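Putative gdp-fucose protein o-fucosyltransferase 1 (Caenorhabditis elegans, PDB 3ZY2) is a putative glycosyltransferase of the GT-B fold class, built around two parallel beta sheets, with guanosine-5'-diphosphate bound in a pocket. Local coordinates at residues Lys264-Val275 against Met292-Tyr303; Glu111-Gly119 against Val131-Phe139. One frame throughout, in Å; residues are numbered along the deposited sequence.

Interaction 1. Residues Lys264-Val275 against Met292-Tyr303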
loop_
_atom_site.group_PDB
_atom_site.type_symbol
_atom_site.label_atom_id
_atom_site.label_comp_id
_atom_site.label_asym_id
_atom_site.label_seq_id
_atom_site.Cartn_x
_atom_site.Cartn_y
_atom_site.Cartn_z
ATOM N N LYS A 264 -3.576 1.136 37.553
ATOM C CA LYS A 264 -4.844 1.055 38.300
ATOM C C LYS A 264 -4.951 2.198 39.308
ATOM O O LYS A 264 -5.988 2.843 39.419
ATOM C CB LYS A 264 -5.005 -0.300 38.995
ATOM C CG LYS A 264 -5.358 -1.439 38.041
ATOM C CD LYS A 264 -5.743 -2.714 38.782
ATOM C CE LYS A 264 -5.448 -3.936 37.915
ATOM N NZ LYS A 264 -5.136 -5.176 38.698
ATOM N N GLN A 265 -3.858 2.454 40.030
ATOM C CA GLN A 265 -3.786 3.554 40.996
ATOM C C GLN A 265 -4.145 4.906 40.365
ATOM O O GLN A 265 -4.919 5.681 40.943
ATOM C CB GLN A 265 -2.374 3.628 41.616
ATOM C CG GLN A 265 -1.789 2.269 42.075
ATOM C CD GLN A 265 -0.999 1.527 40.984
ATOM O OE1 GLN A 265 -1.549 0.702 40.241
ATOM N NE2 GLN A 265 0.306 1.804 40.910
ATOM N N GLN A 266 -3.588 5.169 39.177
ATOM C CA GLN A 266 -3.782 6.422 38.449
ATOM C C GLN A 266 -5.250 6.527 37.982
ATOM O O GLN A 266 -5.858 7.585 38.087
ATOM C CB GLN A 266 -2.801 6.527 37.248
ATOM C CG GLN A 266 -1.330 6.877 37.655
ATOM C CD GLN A 266 -0.221 6.614 36.579
ATOM O OE1 GLN A 266 -0.424 5.941 35.561
ATOM N NE2 GLN A 266 0.977 7.142 36.846
ATOM N N ILE A 267 -5.809 5.417 37.501
ATOM C CA ILE A 267 -7.220 5.389 37.089
ATOM C C ILE A 267 -8.130 5.766 38.259
ATOM O O ILE A 267 -8.995 6.627 38.125
ATOM C CB ILE A 267 -7.613 4.011 36.528
ATOM C CG1 ILE A 267 -6.911 3.796 35.183
ATOM C CG2 ILE A 267 -9.167 3.897 36.367
ATOM C CD1 ILE A 267 -6.945 2.388 34.663
ATOM N N LEU A 268 -7.884 5.147 39.412
ATOM C CA LEU A 268 -8.712 5.390 40.585
ATOM C C LEU A 268 -8.596 6.829 41.059
ATOM O O LEU A 268 -9.605 7.486 41.319
ATOM C CB LEU A 268 -8.369 4.396 41.707
ATOM C CG LEU A 268 -8.691 2.921 41.420
ATOM C CD1 LEU A 268 -8.106 2.034 42.476
ATOM C CD2 LEU A 268 -10.173 2.691 41.343
ATOM N N GLU A 269 -7.357 7.325 41.164
ATOM C CA GLU A 269 -7.127 8.695 41.616
ATOM C C GLU A 269 -7.849 9.688 40.713
ATOM O O GLU A 269 -8.506 10.610 41.197
ATOM C CB GLU A 269 -5.624 9.014 41.642
ATOM C CG GLU A 269 -5.338 10.477 42.022
ATOM C CD GLU A 269 -3.872 10.784 42.275
ATOM O OE1 GLU A 269 -3.017 9.883 42.122
ATOM O OE2 GLU A 269 -3.593 11.952 42.625
ATOM N N GLN A 270 -7.751 9.479 39.404
ATOM C CA GLN A 270 -8.326 10.425 38.459
ATOM C C GLN A 270 -9.859 10.360 38.402
ATOM O O GLN A 270 -10.516 11.396 38.306
ATOM C CB GLN A 270 -7.666 10.268 37.086
ATOM C CG GLN A 270 -6.211 10.742 37.113
ATOM C CD GLN A 270 -5.402 10.285 35.932
ATOM O OE1 GLN A 270 -4.392 9.580 36.079
ATOM N NE2 GLN A 270 -5.804 10.715 34.752
ATOM N N ILE A 271 -10.430 9.166 38.511
ATOM C CA ILE A 271 -11.897 9.024 38.596
ATOM C C ILE A 271 -12.441 9.738 39.832
ATOM O O ILE A 271 -13.449 10.442 39.769
ATOM C CB ILE A 271 -12.318 7.549 38.632
ATOM C CG1 ILE A 271 -12.093 6.906 37.249
ATOM C CG2 ILE A 271 -13.809 7.415 39.052
ATOM C CD1 ILE A 271 -12.357 5.405 37.192
ATOM N N VAL A 272 -11.775 9.558 40.967
ATOM C CA VAL A 272 -12.211 10.205 42.182
ATOM C C VAL A 272 -12.120 11.734 42.049
ATOM O O VAL A 272 -13.024 12.442 42.462
ATOM C CB VAL A 272 -11.367 9.732 43.387
ATOM C CG1 VAL A 272 -11.590 10.632 44.596
ATOM C CG2 VAL A 272 -11.704 8.293 43.724
ATOM N N GLU A 273 -11.033 12.218 41.441
ATOM C CA GLU A 273 -10.860 13.645 41.200
ATOM C C GLU A 273 -12.001 14.204 40.342
ATOM O O GLU A 273 -12.597 15.227 40.660
ATOM C CB GLU A 273 -9.496 13.891 40.535
ATOM C CG GLU A 273 -9.028 15.318 40.634
ATOM C CD GLU A 273 -9.646 16.222 39.590
ATOM O OE1 GLU A 273 -9.773 15.792 38.419
ATOM O OE2 GLU A 273 -10.002 17.371 39.948
ATOM N N LYS A 274 -12.324 13.497 39.268
ATOM C CA LYS A 274 -13.360 13.972 38.354
ATOM C C LYS A 274 -14.744 13.870 38.984
ATOM O O LYS A 274 -15.579 14.734 38.767
ATOM C CB LYS A 274 -13.313 13.216 37.028
ATOM C CG LYS A 274 -11.995 13.393 36.249
ATOM C CD LYS A 274 -11.781 14.826 35.831
ATOM C CE LYS A 274 -10.462 14.997 35.065
ATOM N NZ LYS A 274 -10.241 16.435 34.736
ATOM N N VAL A 275 -14.989 12.824 39.778
ATOM C CA VAL A 275 -16.243 12.734 40.535
ATOM C C VAL A 275 -16.423 13.965 41.437
ATOM O O VAL A 275 -17.484 14.588 41.472
ATOM C CB VAL A 275 -16.301 11.428 41.353
ATOM C CG1 VAL A 275 -17.331 11.502 42.484
ATOM C CG2 VAL A 275 -16.643 10.270 40.435
ATOM N N MET A 292 -12.998 -2.924 36.454
ATOM C CA MET A 292 -12.546 -2.434 37.747
ATOM C C MET A 292 -13.690 -1.977 38.658
ATOM O O MET A 292 -13.489 -1.084 39.467
ATOM C CB MET A 292 -11.550 -1.276 37.569
ATOM C CG MET A 292 -10.208 -1.678 36.961
ATOM S SD MET A 292 -9.157 -0.235 36.694
ATOM C CE MET A 292 -8.851 0.250 38.400
ATOM N N ILE A 293 -14.868 -2.600 38.537
ATOM C CA ILE A 293 -16.059 -2.151 39.280
ATOM C C ILE A 293 -15.847 -2.191 40.786
ATOM O O ILE A 293 -16.099 -1.200 41.470
ATOM C CB ILE A 293 -17.369 -2.918 38.877
ATOM C CG1 ILE A 293 -17.722 -2.676 37.414
ATOM C CG2 ILE A 293 -18.571 -2.524 39.761
ATOM C CD1 ILE A 293 -18.016 -1.216 37.049
ATOM N N ASP A 294 -15.375 -3.320 41.308
ATOM C CA ASP A 294 -15.177 -3.408 42.755
ATOM C C ASP A 294 -14.128 -2.425 43.242
ATOM O O ASP A 294 -14.327 -1.772 44.280
ATOM C CB ASP A 294 -14.832 -4.832 43.182
ATOM C CG ASP A 294 -16.011 -5.785 43.056
ATOM O OD1 ASP A 294 -17.153 -5.329 42.841
ATOM O OD2 ASP A 294 -15.804 -7.007 43.199
ATOM N N GLU A 295 -13.023 -2.298 42.494
ATOM C CA GLU A 295 -11.951 -1.365 42.872
ATOM C C GLU A 295 -12.437 0.092 42.827
ATOM O O GLU A 295 -12.155 0.885 43.729
ATOM C CB GLU A 295 -10.699 -1.536 41.992
ATOM C CG GLU A 295 -9.989 -2.885 42.110
ATOM C CD GLU A 295 -10.494 -3.933 41.120
ATOM O OE1 GLU A 295 -11.650 -3.852 40.635
ATOM O OE2 GLU A 295 -9.714 -4.864 40.826
ATOM N N ILE A 296 -13.182 0.443 41.779
ATOM C CA ILE A 296 -13.709 1.797 41.692
ATOM C C ILE A 296 -14.725 2.052 42.801
ATOM O O ILE A 296 -14.704 3.107 43.423
ATOM C CB ILE A 296 -14.297 2.108 40.303
ATOM C CG1 ILE A 296 -13.173 2.091 39.265
ATOM C CG2 ILE A 296 -14.991 3.478 40.284
ATOM C CD1 ILE A 296 -13.690 1.960 37.837
ATOM N N ASN A 297 -15.602 1.077 43.044
ATOM C CA ASN A 297 -16.575 1.200 44.133
ATOM C C ASN A 297 -15.953 1.453 45.501
ATOM O O ASN A 297 -16.456 2.283 46.255
ATOM C CB ASN A 297 -17.520 -0.005 44.174
ATOM C CG ASN A 297 -18.617 0.106 43.141
ATOM O OD1 ASN A 297 -18.818 1.180 42.560
ATOM N ND2 ASN A 297 -19.333 -0.987 42.902
ATOM N N GLU A 298 -14.847 0.766 45.801
ATOM C CA GLU A 298 -14.119 1.005 47.046
ATOM C C GLU A 298 -13.638 2.455 47.076
ATOM O O GLU A 298 -13.823 3.152 48.069
ATOM C CB GLU A 298 -12.931 0.033 47.175
ATOM C CG GLU A 298 -12.121 0.157 48.472
ATOM C CD GLU A 298 -12.903 -0.263 49.720
ATOM O OE1 GLU A 298 -13.960 -0.927 49.586
ATOM O OE2 GLU A 298 -12.447 0.068 50.839
ATOM N N ALA A 299 -13.057 2.913 45.969
ATOM C CA ALA A 299 -12.519 4.265 45.896
ATOM C C ALA A 299 -13.595 5.356 46.003
ATOM O O ALA A 299 -13.322 6.473 46.469
ATOM C CB ALA A 299 -11.670 4.438 44.630
ATOM N N LEU A 300 -14.815 5.018 45.582
ATOM C CA LEU A 300 -15.954 5.952 45.609
ATOM C C LEU A 300 -16.775 5.951 46.892
ATOM O O LEU A 300 -17.670 6.786 47.044
ATOM C CB LEU A 300 -16.881 5.659 44.442
ATOM C CG LEU A 300 -16.303 5.949 43.070
ATOM C CD1 LEU A 300 -17.322 5.549 41.975
ATOM C CD2 LEU A 300 -15.857 7.426 42.949
ATOM N N LYS A 301 -16.474 5.029 47.807
ATOM C CA LYS A 301 -17.184 4.958 49.091
ATOM C C LYS A 301 -17.342 6.303 49.813
ATOM O O LYS A 301 -18.441 6.590 50.299
ATOM C CB LYS A 301 -16.561 3.899 50.012
ATOM C CG LYS A 301 -16.969 2.488 49.643
ATOM C CD LYS A 301 -16.590 1.476 50.708
ATOM C CE LYS A 301 -16.974 0.065 50.264
ATOM N NZ LYS A 301 -16.370 -0.951 51.176
ATOM N N PRO A 302 -16.270 7.135 49.877
ATOM C CA PRO A 302 -16.421 8.446 50.537
ATOM C C PRO A 302 -17.491 9.347 49.913
ATOM O O PRO A 302 -18.003 10.246 50.593
ATOM C CB PRO A 302 -15.046 9.086 50.374
ATOM C CG PRO A 302 -14.105 7.937 50.264
ATOM C CD PRO A 302 -14.874 6.928 49.436
ATOM N N TYR A 303 -17.843 9.095 48.651
ATOM C CA TYR A 303 -18.843 9.884 47.955
ATOM C C TYR A 303 -20.208 9.208 47.946
ATOM O O TYR A 303 -21.184 9.821 47.525
ATOM C CB TYR A 303 -18.378 10.126 46.517
ATOM C CG TYR A 303 -17.196 11.043 46.440
ATOM C CD1 TYR A 303 -15.900 10.547 46.520
ATOM C CD2 TYR A 303 -17.374 12.416 46.326
ATOM C CE1 TYR A 303 -14.797 11.410 46.488
ATOM C CE2 TYR A 303 -16.296 13.282 46.294
ATOM C CZ TYR A 303 -15.020 12.780 46.369
ATOM O OH TYR A 303 -13.959 13.656 46.312
#
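L268 is the knob at the middle of this contact, and M292, at the N-cap, with E295, I296 and A299 on the helix that follows, frames the hollow that receives it. Its CD2 goes deepest, 3.7 Å from I296 CG1 and 4.0 Å from A299 CB, while its CG rests against the methyl CE of M292. The methionine answers from the other side, wedged among K264, I267 and L268: extended to SD and then bent at the last torsion (chi3 67°), it lays SD against I267 CD1 and puts CE 3.9 Å from K264 CG. One turn on, I271 and I296 meet by their CD1 methyls at 3.7 Å. V272 divides its branches, CG2 leaning on A299 CB and CG1 on Y303 CE1. V275 closes the far end; its CG1 makes a CH-pi contact over one face of the Y303 ring, and its CG2 meets L300 CD2. The -48° crossing is that of i±4 ridges-into-grooves packing. Both helices are successive connections of a parallel sheet, 213-218 to 282-287 to 307-308, with V216, L218, V283, V285 and A307 beneath them: beta-alpha-beta crossovers of a Rossmann-like domain.

Interaction 2. Residues Glu111-Gly119 against Val131-Phe139. With MN (manganese (II) ion), chain B.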
loop_
_atom_site.group_PDB
_atom_site.type_symbol
_atom_site.label_atom_id
_atom_site.label_comp_id
_atom_site.label_asym_id
_atom_site.label_seq_id
_atom_site.Cartn_x
_atom_site.Cartn_y
_atom_site.Cartn_z
ATOM N N GLU A 111 0.662 -12.317 -10.123
ATOM C CA GLU A 111 1.465 -11.201 -10.634
ATOM C C GLU A 111 1.000 -9.860 -10.063
ATOM O O GLU A 111 -0.128 -9.764 -9.577
ATOM C CB GLU A 111 1.421 -11.156 -12.155
ATOM C CG GLU A 111 2.640 -11.759 -12.832
ATOM C CD GLU A 111 2.837 -11.199 -14.219
ATOM O OE1 GLU A 111 1.817 -10.819 -14.827
ATOM O OE2 GLU A 111 3.994 -11.138 -14.698
ATOM N N PRO A 112 1.862 -8.813 -10.136
ATOM C CA PRO A 112 1.541 -7.562 -9.428
ATOM C C PRO A 112 0.160 -7.021 -9.768
ATOM O O PRO A 112 -0.235 -7.010 -10.938
ATOM C CB PRO A 112 2.626 -6.593 -9.908
ATOM C CG PRO A 112 3.772 -7.474 -10.296
ATOM C CD PRO A 112 3.130 -8.701 -10.884
ATOM N N GLY A 113 -0.555 -6.577 -8.740
ATOM C CA GLY A 113 -1.924 -6.082 -8.877
ATOM C C GLY A 113 -2.456 -5.681 -7.516
ATOM O O GLY A 113 -1.698 -5.558 -6.558
ATOM N N CYS A 114 -3.766 -5.469 -7.416
ATOM C CA CYS A 114 -4.356 -5.033 -6.145
ATOM C C CYS A 114 -4.529 -6.151 -5.111
ATOM O O CYS A 114 -4.495 -5.895 -3.899
ATOM C CB CYS A 114 -5.710 -4.353 -6.377
ATOM S SG CYS A 114 -5.664 -2.896 -7.425
ATOM N N HIS A 115 -4.754 -7.372 -5.600
ATOM C CA HIS A 115 -5.096 -8.552 -4.776
ATOM C C HIS A 115 -6.125 -8.300 -3.661
ATOM O O HIS A 115 -5.917 -8.621 -2.490
ATOM C CB HIS A 115 -3.824 -9.244 -4.277
ATOM C CG HIS A 115 -2.919 -9.673 -5.388
ATOM N ND1 HIS A 115 -3.234 -10.710 -6.240
ATOM C CD2 HIS A 115 -1.729 -9.183 -5.814
ATOM C CE1 HIS A 115 -2.271 -10.848 -7.134
ATOM N NE2 HIS A 115 -1.349 -9.930 -6.900
ATOM N N SER A 116 -7.266 -7.750 -4.068
ATOM C CA SER A 116 -8.251 -7.169 -3.142
ATOM C C SER A 116 -8.992 -8.134 -2.223
ATOM O O SER A 116 -9.578 -7.712 -1.217
ATOM C CB SER A 116 -9.268 -6.347 -3.931
ATOM O OG SER A 116 -8.625 -5.269 -4.571
ATOM N N LYS A 117 -8.995 -9.418 -2.573
ATOM C CA LYS A 117 -9.719 -10.428 -1.805
ATOM C C LYS A 117 -8.838 -11.419 -1.036
ATOM O O LYS A 117 -9.348 -12.380 -0.443
ATOM C CB LYS A 117 -10.677 -11.202 -2.718
ATOM C CG LYS A 117 -12.113 -10.708 -2.699
ATOM C CD LYS A 117 -13.035 -11.920 -2.789
ATOM C CE LYS A 117 -14.298 -11.639 -3.509
ATOM N NZ LYS A 117 -15.232 -12.814 -3.429
ATOM N N GLU A 118 -7.522 -11.218 -1.039
ATOM C CA GLU A 118 -6.690 -12.107 -0.227
ATOM C C GLU A 118 -6.648 -11.686 1.244
ATOM O O GLU A 118 -6.556 -10.489 1.572
ATOM C CB GLU A 118 -5.293 -12.360 -0.822
ATOM C CG GLU A 118 -4.334 -11.184 -0.836
ATOM C CD GLU A 118 -2.893 -11.598 -1.148
ATOM O OE1 GLU A 118 -2.644 -12.206 -2.218
ATOM O OE2 GLU A 118 -2.004 -11.315 -0.318
ATOM N N GLY A 119 -6.762 -12.685 2.114
ATOM C CA GLY A 119 -6.726 -12.477 3.552
ATOM C C GLY A 119 -8.082 -12.179 4.165
ATOM O O GLY A 119 -9.117 -12.238 3.496
ATOM N N VAL A 131 -19.343 -10.412 -4.416
ATOM C CA VAL A 131 -18.516 -9.638 -5.355
ATOM C C VAL A 131 -17.167 -10.323 -5.560
ATOM O O VAL A 131 -16.501 -10.687 -4.590
ATOM C CB VAL A 131 -18.321 -8.151 -4.883
ATOM C CG1 VAL A 131 -17.192 -7.442 -5.657
ATOM C CG2 VAL A 131 -19.631 -7.371 -5.015
ATOM N N SER A 132 -16.813 -10.531 -6.823
ATOM C CA SER A 132 -15.458 -10.910 -7.213
ATOM C C SER A 132 -14.972 -9.894 -8.236
ATOM O O SER A 132 -15.771 -9.269 -8.932
ATOM C CB SER A 132 -15.413 -12.336 -7.772
ATOM O OG SER A 132 -15.693 -13.272 -6.743
ATOM N N PHE A 133 -13.658 -9.698 -8.300
ATOM C CA PHE A 133 -13.094 -8.696 -9.188
ATOM C C PHE A 133 -12.444 -9.339 -10.403
ATOM O O PHE A 133 -11.886 -10.431 -10.305
ATOM C CB PHE A 133 -12.082 -7.821 -8.440
ATOM C CG PHE A 133 -12.695 -7.032 -7.311
ATOM C CD1 PHE A 133 -13.483 -5.915 -7.577
ATOM C CD2 PHE A 133 -12.510 -7.432 -5.995
ATOM C CE1 PHE A 133 -14.066 -5.195 -6.535
ATOM C CE2 PHE A 133 -13.080 -6.722 -4.956
ATOM C CZ PHE A 133 -13.854 -5.601 -5.226
ATOM N N VAL A 134 -12.507 -8.648 -11.537
ATOM C CA VAL A 134 -12.031 -9.214 -12.813
ATOM C C VAL A 134 -10.863 -8.444 -13.444
ATOM O O VAL A 134 -10.413 -8.769 -14.548
ATOM C CB VAL A 134 -13.178 -9.320 -13.831
ATOM C CG1 VAL A 134 -14.347 -10.127 -13.261
ATOM C CG2 VAL A 134 -13.623 -7.939 -14.295
ATOM N N GLY A 135 -10.383 -7.421 -12.741
ATOM C CA GLY A 135 -9.308 -6.554 -13.243
ATOM C C GLY A 135 -9.003 -5.467 -12.232
ATOM O O GLY A 135 -9.731 -5.309 -11.248
ATOM N N ASP A 136 -7.941 -4.709 -12.498
ATOM C CA ASP A 136 -7.454 -3.688 -11.581
ATOM C C ASP A 136 -7.369 -2.307 -12.222
ATOM O O ASP A 136 -7.137 -2.186 -13.433
ATOM C CB ASP A 136 -6.112 -4.116 -10.972
ATOM C CG ASP A 136 -6.260 -5.259 -9.967
ATOM O OD1 ASP A 136 -7.348 -5.433 -9.370
ATOM O OD2 ASP A 136 -5.271 -5.978 -9.750
ATOM N N GLU A 137 -7.625 -1.282 -11.403
ATOM C CA GLU A 137 -7.382 0.124 -11.756
ATOM C C GLU A 137 -6.519 0.774 -10.679
ATOM O O GLU A 137 -6.731 0.547 -9.490
ATOM C CB GLU A 137 -8.691 0.910 -11.935
ATOM C CG GLU A 137 -9.551 0.468 -13.124
ATOM C CD GLU A 137 -9.086 1.004 -14.487
ATOM O OE1 GLU A 137 -8.305 1.986 -14.537
ATOM O OE2 GLU A 137 -9.540 0.447 -15.520
ATOM N N TYR A 138 -5.534 1.561 -11.101
ATOM C CA TYR A 138 -4.590 2.212 -10.186
ATOM C C TYR A 138 -4.798 3.713 -10.163
ATOM O O TYR A 138 -5.169 4.295 -11.180
ATOM C CB TYR A 138 -3.149 1.871 -10.588
ATOM C CG TYR A 138 -2.965 0.389 -10.775
ATOM C CD1 TYR A 138 -3.006 -0.479 -9.686
ATOM C CD2 TYR A 138 -2.762 -0.150 -12.038
ATOM C CE1 TYR A 138 -2.875 -1.854 -9.862
ATOM C CE2 TYR A 138 -2.608 -1.516 -12.222
ATOM C CZ TYR A 138 -2.661 -2.362 -11.127
ATOM O OH TYR A 138 -2.514 -3.718 -11.341
ATOM N N PHE A 139 -4.594 4.330 -8.999
ATOM C CA PHE A 139 -4.807 5.774 -8.853
ATOM C C PHE A 139 -3.628 6.510 -8.207
ATOM O O PHE A 139 -3.681 7.731 -8.012
ATOM C CB PHE A 139 -6.118 6.073 -8.096
ATOM C CG PHE A 139 -6.171 5.489 -6.715
ATOM C CD1 PHE A 139 -5.562 6.138 -5.642
ATOM C CD2 PHE A 139 -6.842 4.288 -6.478
ATOM C CE1 PHE A 139 -5.605 5.590 -4.356
ATOM C CE2 PHE A 139 -6.895 3.733 -5.193
ATOM C CZ PHE A 139 -6.281 4.383 -4.130
HETATM MN MN MN B . 6.049 -10.302 -14.741
HETATM O O HOH W 1 -5.045 -8.186 -8.331
HETATM O O HOH W 2 -8.125 -7.418 -6.730
HETATM O O HOH W 3 5.780 -8.049 -15.232
HETATM O O HOH W 4 6.405 -12.442 -14.048
#
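A disulfide-tethered loop lying along the outermost strand of a parallel sheet is the element in question: C114 is disulfide-bonded to C98 at the end of the adjacent strand 95-98, its loop lies against strand 135-138, and D136 is the residue that receives it. The N-H of C114 points almost straight at D136 OD2 (2.8 Å, 173°), arriving from above the carboxylate plane. Two waters extend the same grip. One accepts from the N-H of H115 and donates to D136 OD2 at 2.6 Å; the other accepts from the N-H of S116 and reaches D136 OD1 weakly. Three successive amides thus converge on a single carboxylate, one directly, one through a water and one through a water held only weakly. Placed beside the backbone N (chi1 -60°), C114 SG lies 3.5 Å from D136 CG and obliquely against the Y138 ring, 3.8 Å from CE1. G113 slips past the edge of that ring, its CA 3.5 Å from Y138 OH. Farther along, S116 CB touches F133 CE2 at 4.0 Å, and K117 NZ, whose salt-bridge partner is D127, adds a weak bond to S132 OG. At the other end E111 OE2 binds manganese at 2.2 Å and P112 packs on N22, a pocket residue of the second subunit, so the loop borders that subunit's nucleotide site. E137, hydrogen-bonded to Y166, also makes a salt bridge to R237 of the second subunit. Helix 122-128, which links the two segments in sequence, packs its W126 against K117, V131 and F133, edge-to-face with the last, while strand 95-98 pairs with 135-138 on the inner side.

Overall arrangement
Interaction 2 comes first along the chain and is complete before interaction 1 begins. The two lie on opposite sides of the chain's centre, their centres 51 Å apart and their nearest atoms about 34 Å apart, so they do not touch. Each belongs to a different parallel sheet: 111-119 and 131-139 sit at the outermost strand of the six-stranded sheet, whereas helices 264-278 and 293-300 pack on three strands of the five-stranded one. This division matches the two-domain architecture of GT-B proteins. No other chain of the assembly touches the helix pair, so interaction 1 holds together the layer of one domain, while interaction 2 lies at the subunit boundary, beside a nucleotide site.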